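PDB 4TS6: Rab3 interacting molecule variant 2 from Drosophila melanogaster, which probably helps organise the presynaptic active zone and promote neurotransmitter release, the part crystallised being its C2A domain. Local coordinates for residues Ile26-Cys31 and Gly76-Tyr81; Tyr47-Leu52 and Lys59-Thr64. All blocks are in the same frame, centred on the assembly; numbering follows the deposited sequence.

Overall arrangement
Two of the strand pairings of this C2 domain, one long-range and one a hairpin, are followed here. After strand 11-19 the chain forms strand 24-33, whose residues 26-31 wait for their partner in contact 1. It then crosses to the second sheet as strand 46-53, turns over the six residues between Leu52 and Lys59, and closes contact 2 as a hairpin. After that it returns to the first sheet as strand 74-81 and closes contact 1, so the small loop lies wholly within the larger one. The contacts, centred 10 Å apart, join the two sheets: Leu29 packs on Ala48, and probable hydrogen bonds link Tyr81 to Ser60 and Val80 to Arg62.

Contact 1: Ile26-Cys31 and Gly76-Tyr81; sequences IVTLVC and GQTFVY
Thr28 and Thr78 meet as an antiparallel non-hydrogen-bonded pair of strands 24-33 and 74-81, and their side chains supply a bond where the backbone makes none. Thr28 CB lies 3.6 Å from Thr78 OG1, and beyond it the side chain forks. The OG1 branch, set beside the backbone N and anti to the carbonyl carbon (chi1 -57°), ends 2.7 Å from Thr78 OG1 in a hydrogen bond that either hydroxyl could donate. The methyl CG2 rests against the same oxygen, 3.5 Å from Thr78 OG1, and also touches the carbonyl oxygen of Gln77. Thr78 in turn lays its methyl against Ile26, CG2 to CG2 at 3.6 Å. With a valine in place of Thr28, the hydroxyl of Thr78 would probably lose its mate across the strands and be freer to turn.

On the other face, Val27 and Phe79 exchange two backbone hydrogen bonds, the shorter from Phe79 N to Val27 O at 2.7 Å. Here apolar groups approach rings at their edges: Leu29 CD1 reaches Phe79, and Val27 CG2 reaches Tyr81. Farther along, Gln77 N bonds to Leu29 O while Gly76 N, 3.0 Å from Val30 O, bonds one residue on. Gly76 takes a positive phi of 54°, easy for a residue without a side chain. Gly76 and Gln77 both face Leu29, forming a G1 beta bulge in the edge strand of a C2 beta sandwich.

Contact 2: Tyr47-Leu52 and Lys59-Thr64; sequences YAKVFL and KSKRRT
Val50 and Arg62 sit at the middle of an antiparallel pairing, the touching parts running 160° apart, and exchange backbone hydrogen bonds in both directions, each 2.9 Å between N and O. Thr64 continues the pairing with its side chain as well as its backbone. While its N bonds to Ala48 O, its OG1, turned between the backbone N and the carbonyl carbon (chi1 65°), accepts from Ala48 N at 2.8 Å.

On the outer side the extended chain of Arg63 crosses Tyr47 and lays its guanidinium flat on the ring, the planes only 6° apart and Arg63 CZ 4.0 Å from the centroid of the Tyr47 ring. NH2 hangs over the ring centre, giving a cation-pi stack, and Asn107 holds the hydroxyl of Tyr47. Phe51 and Lys61 lie side by side: Lys61 CA stands over one face of the ring in a CH-pi contact. Beyond it, Lys61 NZ comes 4.3 Å from Lys49 NZ, and one water accepts from both, 3.0 Å from Lys49 NZ and 2.6 Å from Lys61 NZ. Arg62 bends back, its NH1 gripping the carbonyl oxygens of Lys59 and Lys61 in the guanidinium plane, while NH2 reaches Val80 O of strand 74-81.

Lys49, Lys61 and Arg63 thus lie close together on one side; the bridging water probably eases the lysine repulsion, and the charge is consistent with a surface receptive to anionic partners.

Contact 1: Ile26-Cys31 and Gly76-Tyr81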
# COMPACT_ATOMS: atom_id res chain seq x y z
N ILE A 26 -10.21 1.47 7.00
CA ILE A 26 -8.95 1.27 7.73
C ILE A 26 -8.01 0.37 6.93
O ILE A 26 -8.39 -0.74 6.53
CB ILE A 26 -9.20 0.69 9.14
CG1 ILE A 26 -10.14 1.62 9.93
CG2 ILE A 26 -7.89 0.50 9.88
CD1 ILE A 26 -10.80 0.94 11.11
N VAL A 27 -6.80 0.86 6.68
CA VAL A 27 -5.84 0.18 5.81
C VAL A 27 -4.56 -0.08 6.57
O VAL A 27 -3.93 0.86 7.07
CB VAL A 27 -5.51 1.07 4.58
CG1 VAL A 27 -4.54 0.36 3.63
CG2 VAL A 27 -6.78 1.42 3.83
N THR A 28 -4.17 -1.35 6.69
CA THR A 28 -2.90 -1.68 7.35
C THR A 28 -1.95 -2.35 6.37
O THR A 28 -2.27 -3.39 5.80
CB THR A 28 -3.10 -2.56 8.61
OG1 THR A 28 -3.99 -1.90 9.53
CG2 THR A 28 -1.76 -2.81 9.31
N LEU A 29 -0.78 -1.74 6.17
CA LEU A 29 0.29 -2.36 5.41
C LEU A 29 1.19 -3.10 6.37
O LEU A 29 1.96 -2.48 7.12
CB LEU A 29 1.10 -1.32 4.65
CG LEU A 29 0.50 -0.85 3.33
CD1 LEU A 29 -0.82 -0.14 3.53
CD2 LEU A 29 1.47 0.08 2.70
N VAL A 30 1.11 -4.42 6.37
CA VAL A 30 1.85 -5.20 7.35
C VAL A 30 3.30 -5.29 6.93
O VAL A 30 4.20 -4.82 7.64
CB VAL A 30 1.26 -6.60 7.49
CG1 VAL A 30 2.00 -7.40 8.55
CG2 VAL A 30 -0.22 -6.49 7.84
N CYS A 31 3.53 -5.88 5.76
CA CYS A 31 4.88 -6.11 5.27
C CYS A 31 4.82 -6.44 3.79
O CYS A 31 3.73 -6.53 3.22
CB CYS A 31 5.51 -7.29 6.01
SG CYS A 31 4.83 -8.90 5.54
N GLY A 76 4.03 -2.53 9.61
CA GLY A 76 2.97 -2.58 10.60
C GLY A 76 2.23 -1.25 10.72
O GLY A 76 1.88 -0.83 11.82
N GLN A 77 1.99 -0.60 9.59
CA GLN A 77 1.50 0.78 9.57
C GLN A 77 0.02 0.87 9.18
O GLN A 77 -0.37 0.35 8.13
CB GLN A 77 2.33 1.59 8.58
CG GLN A 77 2.27 3.09 8.80
CD GLN A 77 3.66 3.72 9.01
OE1 GLN A 77 4.70 3.20 8.56
NE2 GLN A 77 3.67 4.85 9.69
N THR A 78 -0.78 1.53 10.01
CA THR A 78 -2.22 1.66 9.75
C THR A 78 -2.57 3.08 9.31
O THR A 78 -2.08 4.05 9.88
CB THR A 78 -3.04 1.26 10.98
OG1 THR A 78 -2.87 -0.14 11.22
CG2 THR A 78 -4.52 1.56 10.79
N PHE A 79 -3.39 3.19 8.27
CA PHE A 79 -3.85 4.49 7.80
C PHE A 79 -5.37 4.50 7.84
O PHE A 79 -6.01 3.46 7.71
CB PHE A 79 -3.38 4.75 6.36
CG PHE A 79 -1.88 4.74 6.20
CD1 PHE A 79 -1.08 5.66 6.87
CD2 PHE A 79 -1.27 3.81 5.37
CE1 PHE A 79 0.31 5.65 6.72
CE2 PHE A 79 0.12 3.79 5.22
CZ PHE A 79 0.90 4.72 5.89
N VAL A 80 -5.95 5.68 8.02
CA VAL A 80 -7.41 5.78 8.13
C VAL A 80 -7.93 6.80 7.12
O VAL A 80 -7.35 7.88 6.97
CB VAL A 80 -7.83 6.19 9.56
CG1 VAL A 80 -9.33 6.41 9.63
CG2 VAL A 80 -7.42 5.13 10.55
N TYR A 81 -8.99 6.44 6.40
CA TYR A 81 -9.68 7.37 5.51
C TYR A 81 -11.06 7.62 6.08
O TYR A 81 -11.82 6.67 6.24
CB TYR A 81 -9.81 6.77 4.11
CG TYR A 81 -8.50 6.73 3.36
CD1 TYR A 81 -7.99 7.87 2.76
CD2 TYR A 81 -7.78 5.55 3.25
CE1 TYR A 81 -6.79 7.84 2.06
CE2 TYR A 81 -6.57 5.51 2.54
CZ TYR A 81 -6.08 6.67 1.96
OH TYR A 81 -4.89 6.66 1.25

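Contact 2: Tyr47-Leu52 and Lys59-Thr64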
# COMPACT_ATOMS: atom_id res chain seq x y z
N TYR A 47 9.41 1.78 0.69
CA TYR A 47 8.31 2.44 1.39
C TYR A 47 7.12 2.36 0.48
O TYR A 47 7.26 2.08 -0.72
CB TYR A 47 8.59 3.92 1.70
CG TYR A 47 8.79 4.80 0.48
CD1 TYR A 47 10.02 4.90 -0.14
CD2 TYR A 47 7.73 5.55 -0.03
CE1 TYR A 47 10.21 5.74 -1.25
CE2 TYR A 47 7.90 6.37 -1.14
CZ TYR A 47 9.14 6.47 -1.74
OH TYR A 47 9.29 7.30 -2.84
N ALA A 48 5.93 2.61 1.03
CA ALA A 48 4.73 2.50 0.23
C ALA A 48 3.97 3.79 0.25
O ALA A 48 4.00 4.54 1.23
CB ALA A 48 3.86 1.35 0.73
N LYS A 49 3.29 4.08 -0.85
CA LYS A 49 2.40 5.21 -0.90
C LYS A 49 1.01 4.65 -1.13
O LYS A 49 0.84 3.68 -1.86
CB LYS A 49 2.80 6.14 -2.05
CG LYS A 49 3.19 7.54 -1.60
CD LYS A 49 4.41 8.08 -2.33
CE LYS A 49 4.11 8.50 -3.76
NZ LYS A 49 5.24 9.32 -4.34
N VAL A 50 0.00 5.26 -0.51
CA VAL A 50 -1.37 4.78 -0.69
C VAL A 50 -2.24 5.96 -1.07
O VAL A 50 -2.11 7.04 -0.48
CB VAL A 50 -1.93 4.20 0.62
CG1 VAL A 50 -3.32 3.60 0.41
CG2 VAL A 50 -0.97 3.16 1.18
N PHE A 51 -3.11 5.77 -2.06
CA PHE A 51 -4.08 6.80 -2.43
C PHE A 51 -5.45 6.17 -2.46
O PHE A 51 -5.57 5.00 -2.84
CB PHE A 51 -3.79 7.32 -3.84
CG PHE A 51 -2.70 8.33 -3.88
CD1 PHE A 51 -1.38 7.94 -4.01
CD2 PHE A 51 -2.99 9.68 -3.80
CE1 PHE A 51 -0.35 8.89 -4.06
CE2 PHE A 51 -1.98 10.63 -3.85
CZ PHE A 51 -0.66 10.23 -3.97
N LEU A 52 -6.47 6.93 -2.08
CA LEU A 52 -7.84 6.44 -2.30
C LEU A 52 -8.39 7.17 -3.51
O LEU A 52 -8.87 8.30 -3.40
CB LEU A 52 -8.72 6.72 -1.08
CG LEU A 52 -10.17 6.24 -1.17
CD1 LEU A 52 -10.21 4.72 -1.32
CD2 LEU A 52 -10.94 6.68 0.05
N LYS A 59 -4.58 15.19 0.33
CA LYS A 59 -5.63 14.70 1.22
C LYS A 59 -5.77 13.18 1.20
O LYS A 59 -6.07 12.55 2.21
CB LYS A 59 -6.95 15.36 0.81
CG LYS A 59 -8.14 15.04 1.70
CD LYS A 59 -9.44 15.58 1.09
CE LYS A 59 -10.65 15.19 1.92
NZ LYS A 59 -11.76 14.61 1.10
N SER A 60 -5.55 12.59 0.02
CA SER A 60 -5.73 11.16 -0.20
C SER A 60 -4.43 10.40 0.06
O SER A 60 -4.44 9.19 0.33
CB SER A 60 -6.20 10.93 -1.63
OG SER A 60 -6.30 9.54 -1.93
N LYS A 61 -3.31 11.11 -0.02
CA LYS A 61 -1.99 10.50 0.12
C LYS A 61 -1.64 10.01 1.52
O LYS A 61 -1.82 10.73 2.51
CB LYS A 61 -0.92 11.53 -0.31
CG LYS A 61 0.50 10.99 -0.26
CD LYS A 61 1.25 11.38 -1.53
CE LYS A 61 2.47 12.24 -1.27
NZ LYS A 61 3.11 12.62 -2.56
N ARG A 62 -1.11 8.79 1.60
CA ARG A 62 -0.50 8.30 2.84
C ARG A 62 0.85 7.70 2.46
O ARG A 62 1.04 7.25 1.33
CB ARG A 62 -1.36 7.21 3.48
CG ARG A 62 -2.77 7.65 3.85
CD ARG A 62 -2.78 8.71 4.95
NE ARG A 62 -4.14 8.92 5.43
CZ ARG A 62 -4.99 9.79 4.89
NH1 ARG A 62 -4.61 10.55 3.86
NH2 ARG A 62 -6.22 9.91 5.37
N ARG A 63 1.79 7.67 3.39
CA ARG A 63 3.11 7.14 3.07
C ARG A 63 3.68 6.44 4.30
O ARG A 63 3.59 6.97 5.40
CB ARG A 63 3.99 8.32 2.62
CG ARG A 63 5.42 7.94 2.32
CD ARG A 63 6.30 9.17 2.14
NE ARG A 63 7.71 8.80 2.12
CZ ARG A 63 8.56 9.16 1.17
NH1 ARG A 63 8.14 9.92 0.16
NH2 ARG A 63 9.83 8.78 1.23
N THR A 64 4.25 5.25 4.11
CA THR A 64 4.85 4.53 5.23
C THR A 64 6.23 5.07 5.49
O THR A 64 6.79 5.78 4.66
CB THR A 64 5.05 3.05 4.89
OG1 THR A 64 6.01 2.95 3.82
CG2 THR A 64 3.73 2.40 4.45
O HOH W 1 3.10 11.31 -4.80